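ABC transporter, substrate binding protein (Mannopine) (Agrobacterium fabrum, PDB 5L9S) serves as the periplasmic substrate-binding protein of an ABC transporter, probably capturing the opine mannopine for uptake. Local coordinates at residues A[140-145]-A[149-154]; A[173-178]-A[318-323]; A[187-190]-A[194-197]. One frame throughout, in Å; residues are numbered along the deposited sequence.

Interaction 1 (A[140-145]-A[149-154]); sequences RSFPNF and WRVLAA
Val-151 meets the aromatic ring of Phe-142 with both of its methyls. CG1 lies over one face in a CH-pi contact, 4.2 Å from the centroid of the Phe-142 ring and 20° off its normal. Val-151 CG2, anti to the carbonyl carbon, reaches the rim of the ring at CD1 of Phe-142 (3.8 Å) and goes on to Pro-143, 4.0 Å from its CD. One helical turn on, Ala-154 CB meets the edge of the same phenyl ring, 4.3 Å from CE1 of Phe-142. Nearer the loop, Arg-150 sends NH1 obliquely to Phe-145 CE1 at 3.7 Å, the guanidinium and ring planes standing 61° apart. Pro-143 CB lies over one face of the Phe-145 ring, and Trp-149 lends a face of its indole to Arg-150 CG.

Farther out, backbone bonds to Val-187 and Trp-189 tie Phe-142 and Asn-144 to strand 185-189; strand 140-143 lies between that strand and strand 206-210. The chain then turns back into helix 149-158, so this is a beta-alpha unit of an alpha/beta lobe. Leu-181 of helix 171-181 also packs on Phe-142. The chemistry is consistent with a seam held by dispersion and close fit in its buried part, the arginine of the contact lying by the loop that leaves the sheet.

Interaction 2 (A[173-178]-A[318-323]); sequences RAFRKL and VQRWNS
Trp-321 has CG anti to its own backbone N (chi1 -179°), which swings the indole across to helix 171-181, while Arg-320, bent at chi2 and chi3, folds its chain beside the ring of Phe-175. The phenyl group thus meets both residues. Phe-175 CE1 approaches Trp-321 CE3 obliquely at 3.7 Å, while CE2 and CD2 of the same Phe-175 lie 4.0 Å from Arg-320 CB and 3.7 Å from Arg-320 NH2, respectively. Ring and guanidinium planes differ by only 21°, although the nitrogen is neither squarely over the face nor at the edge. One turn along, Leu-178 CD1 touches the indole in its plane, 3.8 Å from CZ3 of Trp-321. These large groups span two helix segments that run nearly parallel, their axes 12.4 Å apart and crossing at -20°; the late helix 307-325 is thereby laid against the helical layer outside the sheet of this lobe of the binding protein. The charged end of Arg-320 is engaged by Asp-172, in a salt bridge through NH1, at the more open margin of the contact. Inward, Trp-321 NE1 donates to Asn-144 OD1, a bond that restrains the rotation of the indole, and Trp-324 brings its ring against those of both Phe-175 and Trp-321.

Interaction 3 (A[187-190]-A[194-197]); sequences VWWR and QSVQ
A beta-alpha-beta crossover begins here: strand 185-189 passes through a short connection into helix 192-200, which leads on to strand 206-210, parallel to the first, with strand 140-143 between them in the sheet. Ser-195, in the first turns of the helix, packs over the indole of Trp-189. Its CB sits 3.5 Å from the centroid of the five-membered ring of Trp-189, 12° off the normal, a CH-pi contact almost straight above that ring. The closest single atom is Trp-189 CG, also 3.5 Å from Ser-195 CB. With chi1 at 64°, Trp-189 places CG between its backbone N and carbonyl carbon, and the indole stands up beside the helix with one face turned to the serine. Ser-195 OG is drawn back along its own chain to a hydrogen bond with Gly-192 O, so the hydroxyl is satisfied within the turn while the methylene faces the ring. At the outer margin the aliphatic part of Gln-194 adds a looser touch, its CB 4.1 Å from Trp-189 CB. The side chain of Arg-190 leads away from the helix to a salt bridge with Asp-146.

The indole is set in turn by its surroundings: NE1 donates to Gln-208 O, and the rings of Trp-210 and Phe-145 each meet it edge-to-face. Tyr-204 OH bonds to Ser-195 O just before strand 206-210, whose Ile-209 touches both Trp-189 and Ser-195.

The three contacts build one lobe in layers. Interactions 1 and 3 share the sheet, since strands 140-143 and 185-189 are neighbours joined by backbone bonds such as Asn-144 N to Trp-189 O (2.7 Å). Interaction 2 lies farther from the centre of the chain and joins helix to helix; it meets interaction 1 where Val-151 CG1 packs against Trp-321 CH2 (3.6 Å), and Trp-321 also touches Trp-188 of the 187-190 segment. Burial is greatest in interactions 1 and 2, while interaction 3 has exposed residues at its margin. All rest on aromatic groups, but their partners differ: valine, alanine and an arginine in interaction 1; tryptophan and arginine about a phenyl ring in interaction 2, with leucine at the indole; a serine methylene in interaction 3.

Interaction 1 (A[140-145]-A[149-154])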
ATOM      1  N   ARG A 140      -5.519   4.242 -22.749  1.00 58.40           N
ATOM      2  CA  ARG A 140      -5.040   4.338 -21.367  1.00 54.28           C
ATOM      3  C   ARG A 140      -6.042   3.678 -20.413  1.00 55.47           C
ATOM      4  O   ARG A 140      -7.189   3.433 -20.765  1.00 56.16           O
ATOM      5  CB  ARG A 140      -4.722   5.786 -20.882  1.00 53.73           C
ATOM      6  CG  ARG A 140      -3.998   6.754 -21.822  1.00 64.40           C
ATOM      7  CD  ARG A 140      -2.507   6.560 -21.946  1.00 74.69           C
ATOM      8  NE  ARG A 140      -2.238   6.000 -23.258  1.00 75.24           N
ATOM      9  CZ  ARG A 140      -1.176   6.220 -24.019  1.00 76.90           C
ATOM     10  NH1 ARG A 140      -0.206   7.025 -23.607  1.00 56.24           N
ATOM     11  NH2 ARG A 140      -1.087   5.655 -25.206  1.00 64.58           N
ATOM     12  N   SER A 141      -5.599   3.405 -19.203  1.00 51.20           N
ATOM     13  CA  SER A 141      -6.417   2.817 -18.146  1.00 50.56           C
ATOM     14  C   SER A 141      -6.031   3.398 -16.802  1.00 53.62           C
ATOM     15  O   SER A 141      -4.842   3.530 -16.499  1.00 52.01           O
ATOM     16  CB  SER A 141      -6.285   1.297 -18.133  1.00 52.25           C
ATOM     17  OG  SER A 141      -6.983   0.736 -17.034  1.00 57.26           O
ATOM     18  N   PHE A 142      -7.037   3.791 -16.013  1.00 51.48           N
ATOM     19  CA  PHE A 142      -6.813   4.315 -14.666  1.00 49.94           C
ATOM     20  C   PHE A 142      -7.816   3.670 -13.761  1.00 54.14           C
ATOM     21  O   PHE A 142      -8.920   3.406 -14.231  1.00 54.59           O
ATOM     22  CB  PHE A 142      -7.053   5.833 -14.602  1.00 52.68           C
ATOM     23  CG  PHE A 142      -5.914   6.729 -14.997  1.00 53.58           C
ATOM     24  CD1 PHE A 142      -4.793   6.852 -14.186  1.00 54.40           C
ATOM     25  CD2 PHE A 142      -5.984   7.497 -16.153  1.00 57.70           C
ATOM     26  CE1 PHE A 142      -3.738   7.696 -14.547  1.00 55.00           C
ATOM     27  CE2 PHE A 142      -4.930   8.340 -16.515  1.00 60.37           C
ATOM     28  CZ  PHE A 142      -3.817   8.440 -15.704  1.00 55.89           C
ATOM     29  N   PRO A 143      -7.527   3.488 -12.447  1.00 51.18           N
ATOM     30  CA  PRO A 143      -8.578   2.970 -11.553  1.00 51.31           C
ATOM     31  C   PRO A 143      -9.701   3.979 -11.366  1.00 59.98           C
ATOM     32  O   PRO A 143      -9.509   5.196 -11.444  1.00 60.75           O
ATOM     33  CB  PRO A 143      -7.862   2.727 -10.234  1.00 50.19           C
ATOM     34  CG  PRO A 143      -6.655   3.568 -10.271  1.00 53.43           C
ATOM     35  CD  PRO A 143      -6.272   3.756 -11.711  1.00 50.14           C
ATOM     36  N   ASN A 144     -10.882   3.453 -11.174  1.00 60.24           N
ATOM     37  CA  ASN A 144     -12.062   4.237 -10.891  1.00 63.40           C
ATOM     38  C   ASN A 144     -12.725   3.681  -9.646  1.00 71.13           C
ATOM     39  O   ASN A 144     -13.767   3.014  -9.691  1.00 72.67           O
ATOM     40  CB  ASN A 144     -13.009   4.363 -12.089  1.00 65.85           C
ATOM     41  CG  ASN A 144     -14.332   5.019 -11.750  1.00 80.00           C
ATOM     42  OD1 ASN A 144     -14.392   6.057 -11.066  1.00 65.20           O
ATOM     43  ND2 ASN A 144     -15.415   4.372 -12.155  1.00 73.80           N
ATOM     44  N   PHE A 145     -12.031   3.881  -8.540  1.00 68.89           N
ATOM     45  CA  PHE A 145     -12.526   3.591  -7.214  1.00 70.68           C
ATOM     46  C   PHE A 145     -12.626   4.965  -6.557  1.00 79.43           C
ATOM     47  O   PHE A 145     -12.074   5.940  -7.101  1.00 79.53           O
ATOM     48  CB  PHE A 145     -11.698   2.549  -6.431  1.00 69.99           C
ATOM     49  CG  PHE A 145     -10.202   2.459  -6.643  1.00 68.29           C
ATOM     50  CD1 PHE A 145      -9.387   3.572  -6.445  1.00 69.34           C
ATOM     51  CD2 PHE A 145      -9.594   1.230  -6.908  1.00 67.70           C
ATOM     52  CE1 PHE A 145      -8.001   3.465  -6.564  1.00 68.09           C
ATOM     53  CE2 PHE A 145      -8.212   1.127  -7.024  1.00 67.78           C
ATOM     54  CZ  PHE A 145      -7.425   2.243  -6.839  1.00 65.29           C
ATOM     55  N   TRP A 149      -6.871  10.248  -5.449  1.00 47.42           N
ATOM     56  CA  TRP A 149      -5.623  10.947  -5.151  1.00 46.05           C
ATOM     57  C   TRP A 149      -4.413  10.490  -5.994  1.00 48.70           C
ATOM     58  O   TRP A 149      -3.617  11.353  -6.399  1.00 49.60           O
ATOM     59  CB  TRP A 149      -5.302  10.950  -3.645  1.00 44.33           C
ATOM     60  CG  TRP A 149      -4.760   9.674  -3.065  1.00 43.97           C
ATOM     61  CD1 TRP A 149      -5.466   8.685  -2.428  1.00 46.42           C
ATOM     62  CD2 TRP A 149      -3.378   9.275  -3.022  1.00 42.70           C
ATOM     63  NE1 TRP A 149      -4.614   7.691  -2.010  1.00 44.24           N
ATOM     64  CE2 TRP A 149      -3.324   8.029  -2.359  1.00 45.43           C
ATOM     65  CE3 TRP A 149      -2.177   9.841  -3.503  1.00 43.31           C
ATOM     66  CZ2 TRP A 149      -2.115   7.376  -2.110  1.00 43.45           C
ATOM     67  CZ3 TRP A 149      -0.984   9.182  -3.266  1.00 43.12           C
ATOM     68  CH2 TRP A 149      -0.957   7.987  -2.545  1.00 42.83           C
ATOM     69  N   ARG A 150      -4.281   9.156  -6.272  1.00 40.39           N
ATOM     70  CA  ARG A 150      -3.183   8.607  -7.075  1.00 37.09           C
ATOM     71  C   ARG A 150      -3.338   8.952  -8.554  1.00 40.77           C
ATOM     72  O   ARG A 150      -2.352   9.046  -9.262  1.00 40.60           O
ATOM     73  CB  ARG A 150      -3.109   7.094  -6.926  1.00 35.23           C
ATOM     74  CG  ARG A 150      -2.457   6.577  -5.662  1.00 40.35           C
ATOM     75  CD  ARG A 150      -2.468   5.104  -5.875  1.00 43.77           C
ATOM     76  NE  ARG A 150      -2.868   4.303  -4.719  1.00 51.49           N
ATOM     77  CZ  ARG A 150      -4.099   4.202  -4.242  1.00 59.56           C
ATOM     78  NH1 ARG A 150      -5.080   4.944  -4.748  1.00 61.88           N
ATOM     79  NH2 ARG A 150      -4.349   3.414  -3.213  1.00 43.78           N
ATOM     80  N   VAL A 151      -4.571   9.066  -9.039  1.00 39.15           N
ATOM     81  CA  VAL A 151      -4.846   9.439 -10.431  1.00 40.71           C
ATOM     82  C   VAL A 151      -4.479  10.937 -10.608  1.00 46.55           C
ATOM     83  O   VAL A 151      -3.829  11.301 -11.591  1.00 46.05           O
ATOM     84  CB  VAL A 151      -6.312   9.119 -10.840  1.00 44.88           C
ATOM     85  CG1 VAL A 151      -6.674   9.728 -12.183  1.00 46.45           C
ATOM     86  CG2 VAL A 151      -6.539   7.617 -10.880  1.00 43.80           C
ATOM     87  N   LEU A 152      -4.870  11.777  -9.628  1.00 43.70           N
ATOM     88  CA  LEU A 152      -4.592  13.210  -9.556  1.00 44.72           C
ATOM     89  C   LEU A 152      -3.102  13.494  -9.411  1.00 46.64           C
ATOM     90  O   LEU A 152      -2.567  14.317 -10.151  1.00 45.80           O
ATOM     91  CB  LEU A 152      -5.392  13.839  -8.391  1.00 46.29           C
ATOM     92  CG  LEU A 152      -6.941  13.823  -8.526  1.00 51.49           C
ATOM     93  CD1 LEU A 152      -7.595  14.449  -7.317  1.00 52.20           C
ATOM     94  CD2 LEU A 152      -7.402  14.560  -9.767  1.00 51.78           C
ATOM     95  N   ALA A 153      -2.420  12.776  -8.488  1.00 43.29           N
ATOM     96  CA  ALA A 153      -0.968  12.857  -8.296  1.00 42.94           C
ATOM     97  C   ALA A 153      -0.192  12.388  -9.558  1.00 47.19           C
ATOM     98  O   ALA A 153       0.831  12.997  -9.869  1.00 49.74           O
ATOM     99  CB  ALA A 153      -0.546  12.064  -7.065  1.00 42.36           C
ATOM    100  N   ALA A 154      -0.686  11.359 -10.307  1.00 41.58           N
ATOM    101  CA  ALA A 154      -0.048  10.925 -11.568  1.00 41.74           C
ATOM    102  C   ALA A 154      -0.146  12.051 -12.591  1.00 49.51           C
ATOM    103  O   ALA A 154       0.826  12.304 -13.287  1.00 51.30           O
ATOM    104  CB  ALA A 154      -0.713   9.668 -12.122  1.00 41.86           C
TER

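Interaction 2 (A[173-178]-A[318-323])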
ATOM      1  N   ARG A 173      -5.340  21.947 -11.099  1.00 67.35           N
ATOM      2  CA  ARG A 173      -4.351  21.634 -12.124  1.00 64.89           C
ATOM      3  C   ARG A 173      -4.435  20.158 -12.508  1.00 67.57           C
ATOM      4  O   ARG A 173      -4.447  19.850 -13.698  1.00 69.24           O
ATOM      5  CB  ARG A 173      -2.957  22.000 -11.617  1.00 60.25           C
ATOM      6  CG  ARG A 173      -1.839  21.926 -12.633  1.00 64.30           C
ATOM      7  CD  ARG A 173      -0.554  22.365 -11.965  1.00 66.95           C
ATOM      8  NE  ARG A 173       0.621  21.937 -12.713  1.00 68.18           N
ATOM      9  CZ  ARG A 173       1.869  22.271 -12.414  1.00 71.04           C
ATOM     10  NH1 ARG A 173       2.128  23.019 -11.350  1.00 60.44           N
ATOM     11  NH2 ARG A 173       2.871  21.829 -13.153  1.00 50.82           N
ATOM     12  N   ALA A 174      -4.505  19.249 -11.509  1.00 61.37           N
ATOM     13  CA  ALA A 174      -4.613  17.804 -11.719  1.00 58.39           C
ATOM     14  C   ALA A 174      -5.794  17.421 -12.632  1.00 63.20           C
ATOM     15  O   ALA A 174      -5.616  16.590 -13.535  1.00 63.22           O
ATOM     16  CB  ALA A 174      -4.714  17.092 -10.391  1.00 57.29           C
ATOM     17  N   PHE A 175      -6.967  18.078 -12.445  1.00 60.13           N
ATOM     18  CA  PHE A 175      -8.160  17.854 -13.271  1.00 60.52           C
ATOM     19  C   PHE A 175      -8.015  18.421 -14.667  1.00 66.08           C
ATOM     20  O   PHE A 175      -8.532  17.820 -15.612  1.00 66.37           O
ATOM     21  CB  PHE A 175      -9.423  18.381 -12.598  1.00 63.66           C
ATOM     22  CG  PHE A 175     -10.045  17.404 -11.629  1.00 63.52           C
ATOM     23  CD1 PHE A 175     -10.647  16.237 -12.083  1.00 65.82           C
ATOM     24  CD2 PHE A 175     -10.048  17.661 -10.266  1.00 64.85           C
ATOM     25  CE1 PHE A 175     -11.240  15.348 -11.192  1.00 65.34           C
ATOM     26  CE2 PHE A 175     -10.652  16.774  -9.373  1.00 66.78           C
ATOM     27  CZ  PHE A 175     -11.257  15.631  -9.844  1.00 64.44           C
ATOM     28  N   ARG A 176      -7.298  19.568 -14.798  1.00 64.37           N
ATOM     29  CA  ARG A 176      -6.991  20.248 -16.065  1.00 66.59           C
ATOM     30  C   ARG A 176      -6.142  19.285 -16.925  1.00 66.31           C
ATOM     31  O   ARG A 176      -6.447  19.084 -18.104  1.00 67.64           O
ATOM     32  CB  ARG A 176      -6.197  21.537 -15.780  1.00 70.58           C
ATOM     33  CG  ARG A 176      -6.737  22.829 -16.362  1.00 86.12           C
ATOM     34  CD  ARG A 176      -5.818  23.983 -15.938  1.00 98.33           C
ATOM     35  NE  ARG A 176      -6.170  24.418 -14.598  1.00 99.27           N
ATOM     36  CZ  ARG A 176      -5.346  24.840 -13.639  1.00106.91           C
ATOM     37  NH1 ARG A 176      -4.030  24.885 -13.845  1.00 88.43           N
ATOM     38  NH2 ARG A 176      -5.829  25.212 -12.465  1.00 90.35           N
ATOM     39  N   LYS A 177      -5.117  18.651 -16.305  1.00 57.93           N
ATOM     40  CA  LYS A 177      -4.240  17.686 -16.962  1.00 56.17           C
ATOM     41  C   LYS A 177      -5.009  16.424 -17.380  1.00 60.70           C
ATOM     42  O   LYS A 177      -4.830  15.964 -18.518  1.00 60.36           O
ATOM     43  CB  LYS A 177      -3.004  17.353 -16.096  1.00 54.67           C
ATOM     44  CG  LYS A 177      -1.876  16.568 -16.815  1.00 54.80           C
ATOM     45  CD  LYS A 177      -1.075  17.418 -17.812  1.00 59.44           C
ATOM     46  CE  LYS A 177       0.047  16.666 -18.475  1.00 61.83           C
ATOM     47  NZ  LYS A 177       0.583  17.406 -19.648  1.00 67.70           N
ATOM     48  N   LEU A 178      -5.888  15.890 -16.475  1.00 56.49           N
ATOM     49  CA  LEU A 178      -6.711  14.707 -16.747  1.00 55.30           C
ATOM     50  C   LEU A 178      -7.612  14.860 -17.938  1.00 63.86           C
ATOM     51  O   LEU A 178      -7.802  13.880 -18.649  1.00 63.52           O
ATOM     52  CB  LEU A 178      -7.526  14.266 -15.544  1.00 53.79           C
ATOM     53  CG  LEU A 178      -6.833  13.251 -14.681  1.00 55.72           C
ATOM     54  CD1 LEU A 178      -7.461  13.181 -13.319  1.00 54.92           C
ATOM     55  CD2 LEU A 178      -6.796  11.880 -15.357  1.00 57.98           C
ATOM     56  N   VAL A 318     -13.614  12.988  -3.386  1.00 69.74           N
ATOM     57  CA  VAL A 318     -14.676  12.046  -3.782  1.00 69.49           C
ATOM     58  C   VAL A 318     -15.817  12.807  -4.503  1.00 76.60           C
ATOM     59  O   VAL A 318     -16.257  12.374  -5.574  1.00 76.60           O
ATOM     60  CB  VAL A 318     -15.171  11.215  -2.564  1.00 71.91           C
ATOM     61  CG1 VAL A 318     -16.416  10.398  -2.906  1.00 73.00           C
ATOM     62  CG2 VAL A 318     -14.063  10.309  -2.032  1.00 68.15           C
ATOM     63  N   GLN A 319     -16.239  13.968  -3.938  1.00 74.95           N
ATOM     64  CA  GLN A 319     -17.262  14.834  -4.515  1.00 77.90           C
ATOM     65  C   GLN A 319     -16.821  15.277  -5.919  1.00 79.84           C
ATOM     66  O   GLN A 319     -17.494  14.968  -6.904  1.00 81.24           O
ATOM     67  CB  GLN A 319     -17.474  16.074  -3.626  1.00 82.03           C
ATOM     68  CG  GLN A 319     -18.526  15.949  -2.532  1.00105.34           C
ATOM     69  CD  GLN A 319     -18.874  17.293  -1.910  1.00132.64           C
ATOM     70  OE1 GLN A 319     -18.158  18.295  -2.070  1.00128.31           O
ATOM     71  NE2 GLN A 319     -20.003  17.351  -1.201  1.00128.22           N
ATOM     72  N   ARG A 320     -15.660  15.955  -5.997  1.00 72.91           N
ATOM     73  CA  ARG A 320     -15.069  16.468  -7.221  1.00 71.76           C
ATOM     74  C   ARG A 320     -14.839  15.411  -8.287  1.00 73.78           C
ATOM     75  O   ARG A 320     -15.014  15.717  -9.458  1.00 75.19           O
ATOM     76  CB  ARG A 320     -13.778  17.224  -6.908  1.00 68.87           C
ATOM     77  CG  ARG A 320     -14.003  18.711  -6.781  1.00 76.45           C
ATOM     78  CD  ARG A 320     -13.247  19.443  -7.857  1.00 76.63           C
ATOM     79  NE  ARG A 320     -12.230  20.287  -7.250  1.00 76.95           N
ATOM     80  CZ  ARG A 320     -11.358  21.023  -7.922  1.00 91.64           C
ATOM     81  NH1 ARG A 320     -10.469  21.762  -7.274  1.00 90.67           N
ATOM     82  NH2 ARG A 320     -11.360  21.020  -9.252  1.00 63.71           N
ATOM     83  N   TRP A 321     -14.457  14.186  -7.900  1.00 68.02           N
ATOM     84  CA  TRP A 321     -14.206  13.088  -8.845  1.00 66.63           C
ATOM     85  C   TRP A 321     -15.500  12.530  -9.445  1.00 74.29           C
ATOM     86  O   TRP A 321     -15.591  12.418 -10.671  1.00 74.94           O
ATOM     87  CB  TRP A 321     -13.366  11.973  -8.194  1.00 61.72           C
ATOM     88  CG  TRP A 321     -13.051  10.819  -9.104  1.00 61.11           C
ATOM     89  CD1 TRP A 321     -13.663   9.601  -9.123  1.00 63.94           C
ATOM     90  CD2 TRP A 321     -12.040  10.777 -10.123  1.00 59.56           C
ATOM     91  NE1 TRP A 321     -13.089   8.794 -10.080  1.00 61.95           N
ATOM     92  CE2 TRP A 321     -12.103   9.497 -10.724  1.00 62.52           C
ATOM     93  CE3 TRP A 321     -11.067  11.684 -10.570  1.00 59.90           C
ATOM     94  CZ2 TRP A 321     -11.256   9.117 -11.773  1.00 60.45           C
ATOM     95  CZ3 TRP A 321     -10.202  11.286 -11.578  1.00 60.13           C
ATOM     96  CH2 TRP A 321     -10.312  10.024 -12.179  1.00 59.97           C
ATOM     97  N   ASN A 322     -16.493  12.177  -8.584  1.00 72.33           N
ATOM     98  CA  ASN A 322     -17.779  11.615  -9.003  1.00 74.58           C
ATOM     99  C   ASN A 322     -18.505  12.536  -9.956  1.00 82.98           C
ATOM    100  O   ASN A 322     -19.137  12.059 -10.906  1.00 85.05           O
ATOM    101  CB  ASN A 322     -18.651  11.255  -7.794  1.00 76.90           C
ATOM    102  CG  ASN A 322     -18.353   9.897  -7.158  1.00 97.27           C
ATOM    103  OD1 ASN A 322     -17.375   9.176  -7.491  1.00 74.19           O
ATOM    104  ND2 ASN A 322     -19.211   9.525  -6.208  1.00 93.57           N
ATOM    105  N   SER A 323     -18.376  13.860  -9.724  1.00 80.27           N
ATOM    106  CA  SER A 323     -18.940  14.920 -10.544  1.00 83.07           C
ATOM    107  C   SER A 323     -18.212  15.011 -11.891  1.00 86.48           C
ATOM    108  O   SER A 323     -18.871  15.188 -12.916  1.00 88.97           O
ATOM    109  CB  SER A 323     -18.857  16.254  -9.810  1.00 89.30           C
ATOM    110  OG  SER A 323     -19.697  16.291  -8.668  1.00102.72           O
TER

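Interaction 3 (A[187-190]-A[194-197])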
ATOM      1  N   VAL A 187     -10.472   2.283 -20.364  1.00 61.80           N
ATOM      2  CA  VAL A 187     -10.699   1.417 -19.213  1.00 58.86           C
ATOM      3  C   VAL A 187     -10.624   2.209 -17.896  1.00 61.35           C
ATOM      4  O   VAL A 187      -9.599   2.817 -17.585  1.00 59.65           O
ATOM      5  CB  VAL A 187      -9.736   0.166 -19.230  1.00 59.72           C
ATOM      6  CG1 VAL A 187      -9.877  -0.681 -17.962  1.00 56.79           C
ATOM      7  CG2 VAL A 187      -9.938  -0.698 -20.477  1.00 61.52           C
ATOM      8  N   TRP A 188     -11.703   2.173 -17.124  1.00 58.22           N
ATOM      9  CA  TRP A 188     -11.782   2.762 -15.794  1.00 56.53           C
ATOM     10  C   TRP A 188     -12.055   1.589 -14.873  1.00 59.19           C
ATOM     11  O   TRP A 188     -13.214   1.283 -14.575  1.00 61.53           O
ATOM     12  CB  TRP A 188     -12.904   3.793 -15.721  1.00 58.09           C
ATOM     13  CG  TRP A 188     -12.628   5.068 -16.450  1.00 60.07           C
ATOM     14  CD1 TRP A 188     -13.231   5.499 -17.591  1.00 65.73           C
ATOM     15  CD2 TRP A 188     -11.729   6.119 -16.043  1.00 58.13           C
ATOM     16  NE1 TRP A 188     -12.753   6.744 -17.936  1.00 65.52           N
ATOM     17  CE2 TRP A 188     -11.850   7.159 -16.989  1.00 64.05           C
ATOM     18  CE3 TRP A 188     -10.864   6.297 -14.951  1.00 56.11           C
ATOM     19  CZ2 TRP A 188     -11.101   8.338 -16.907  1.00 62.39           C
ATOM     20  CZ3 TRP A 188     -10.146   7.482 -14.855  1.00 56.87           C
ATOM     21  CH2 TRP A 188     -10.257   8.479 -15.833  1.00 59.45           C
ATOM     22  N   TRP A 189     -10.996   0.866 -14.510  1.00 53.49           N
ATOM     23  CA  TRP A 189     -11.108  -0.349 -13.695  1.00 52.61           C
ATOM     24  C   TRP A 189     -11.475  -0.091 -12.218  1.00 54.42           C
ATOM     25  O   TRP A 189     -10.867   0.728 -11.533  1.00 49.15           O
ATOM     26  CB  TRP A 189      -9.850  -1.236 -13.808  1.00 50.10           C
ATOM     27  CG  TRP A 189      -8.560  -0.651 -13.283  1.00 48.84           C
ATOM     28  CD1 TRP A 189      -7.610   0.002 -14.010  1.00 51.43           C
ATOM     29  CD2 TRP A 189      -8.004  -0.831 -11.969  1.00 46.65           C
ATOM     30  NE1 TRP A 189      -6.512   0.261 -13.233  1.00 48.87           N
ATOM     31  CE2 TRP A 189      -6.732  -0.224 -11.969  1.00 49.41           C
ATOM     32  CE3 TRP A 189      -8.480  -1.402 -10.770  1.00 47.34           C
ATOM     33  CZ2 TRP A 189      -5.925  -0.168 -10.821  1.00 47.01           C
ATOM     34  CZ3 TRP A 189      -7.673  -1.363  -9.643  1.00 46.82           C
ATOM     35  CH2 TRP A 189      -6.415  -0.745  -9.673  1.00 46.12           C
ATOM     36  N   ARG A 190     -12.462  -0.836 -11.724  1.00 55.84           N
ATOM     37  CA  ARG A 190     -12.885  -0.707 -10.332  1.00 56.04           C
ATOM     38  C   ARG A 190     -12.234  -1.802  -9.477  1.00 60.04           C
ATOM     39  O   ARG A 190     -11.930  -1.577  -8.299  1.00 58.55           O
ATOM     40  CB  ARG A 190     -14.418  -0.685 -10.225  1.00 59.85           C
ATOM     41  CG  ARG A 190     -14.906  -0.143  -8.891  1.00 73.64           C
ATOM     42  CD  ARG A 190     -16.214   0.623  -8.970  1.00 80.58           C
ATOM     43  NE  ARG A 190     -16.149   1.852  -8.176  1.00 89.41           N
ATOM     44  CZ  ARG A 190     -16.160   1.906  -6.844  1.00107.90           C
ATOM     45  NH1 ARG A 190     -16.235   0.792  -6.125  1.00 94.03           N
ATOM     46  NH2 ARG A 190     -16.090   3.074  -6.223  1.00100.72           N
ATOM     47  N   GLN A 194     -10.694  -6.626 -13.391  1.00 60.85           N
ATOM     48  CA  GLN A 194     -11.058  -5.830 -14.572  1.00 61.12           C
ATOM     49  C   GLN A 194      -9.830  -5.323 -15.332  1.00 62.77           C
ATOM     50  O   GLN A 194      -9.800  -5.422 -16.564  1.00 64.08           O
ATOM     51  CB  GLN A 194     -11.984  -4.666 -14.197  1.00 62.69           C
ATOM     52  CG  GLN A 194     -13.319  -5.126 -13.626  1.00 67.13           C
ATOM     53  CD  GLN A 194     -14.290  -3.999 -13.459  1.00 80.19           C
ATOM     54  OE1 GLN A 194     -15.285  -3.899 -14.172  1.00 82.16           O
ATOM     55  NE2 GLN A 194     -14.062  -3.164 -12.479  1.00 68.31           N
ATOM     56  N   SER A 195      -8.803  -4.815 -14.594  1.00 55.40           N
ATOM     57  CA  SER A 195      -7.547  -4.311 -15.167  1.00 52.90           C
ATOM     58  C   SER A 195      -6.704  -5.450 -15.760  1.00 56.13           C
ATOM     59  O   SER A 195      -5.940  -5.240 -16.696  1.00 56.36           O
ATOM     60  CB  SER A 195      -6.760  -3.545 -14.117  1.00 53.01           C
ATOM     61  OG  SER A 195      -6.460  -4.360 -12.998  1.00 57.75           O
ATOM     62  N   VAL A 196      -6.879  -6.662 -15.227  1.00 52.40           N
ATOM     63  CA  VAL A 196      -6.220  -7.891 -15.662  1.00 51.22           C
ATOM     64  C   VAL A 196      -6.953  -8.421 -16.911  1.00 56.75           C
ATOM     65  O   VAL A 196      -6.290  -8.757 -17.897  1.00 57.79           O
ATOM     66  CB  VAL A 196      -6.150  -8.885 -14.466  1.00 52.87           C
ATOM     67  CG1 VAL A 196      -6.125 -10.328 -14.898  1.00 54.07           C
ATOM     68  CG2 VAL A 196      -4.958  -8.589 -13.588  1.00 49.75           C
ATOM     69  N   GLN A 197      -8.315  -8.449 -16.891  1.00 53.95           N
ATOM     70  CA  GLN A 197      -9.136  -8.893 -18.029  1.00 55.73           C
ATOM     71  C   GLN A 197      -8.890  -7.950 -19.224  1.00 58.41           C
ATOM     72  O   GLN A 197      -8.652  -8.408 -20.340  1.00 59.43           O
ATOM     73  CB  GLN A 197     -10.643  -8.891 -17.700  1.00 58.78           C
ATOM     74  CG  GLN A 197     -11.137  -9.727 -16.497  1.00 88.66           C
ATOM     75  CD  GLN A 197     -11.052 -11.241 -16.577  1.00120.16           C
ATOM     76  OE1 GLN A 197     -10.994 -11.925 -15.538  1.00112.49           O
ATOM     77  NE2 GLN A 197     -11.105 -11.816 -17.783  1.00119.10           N
TER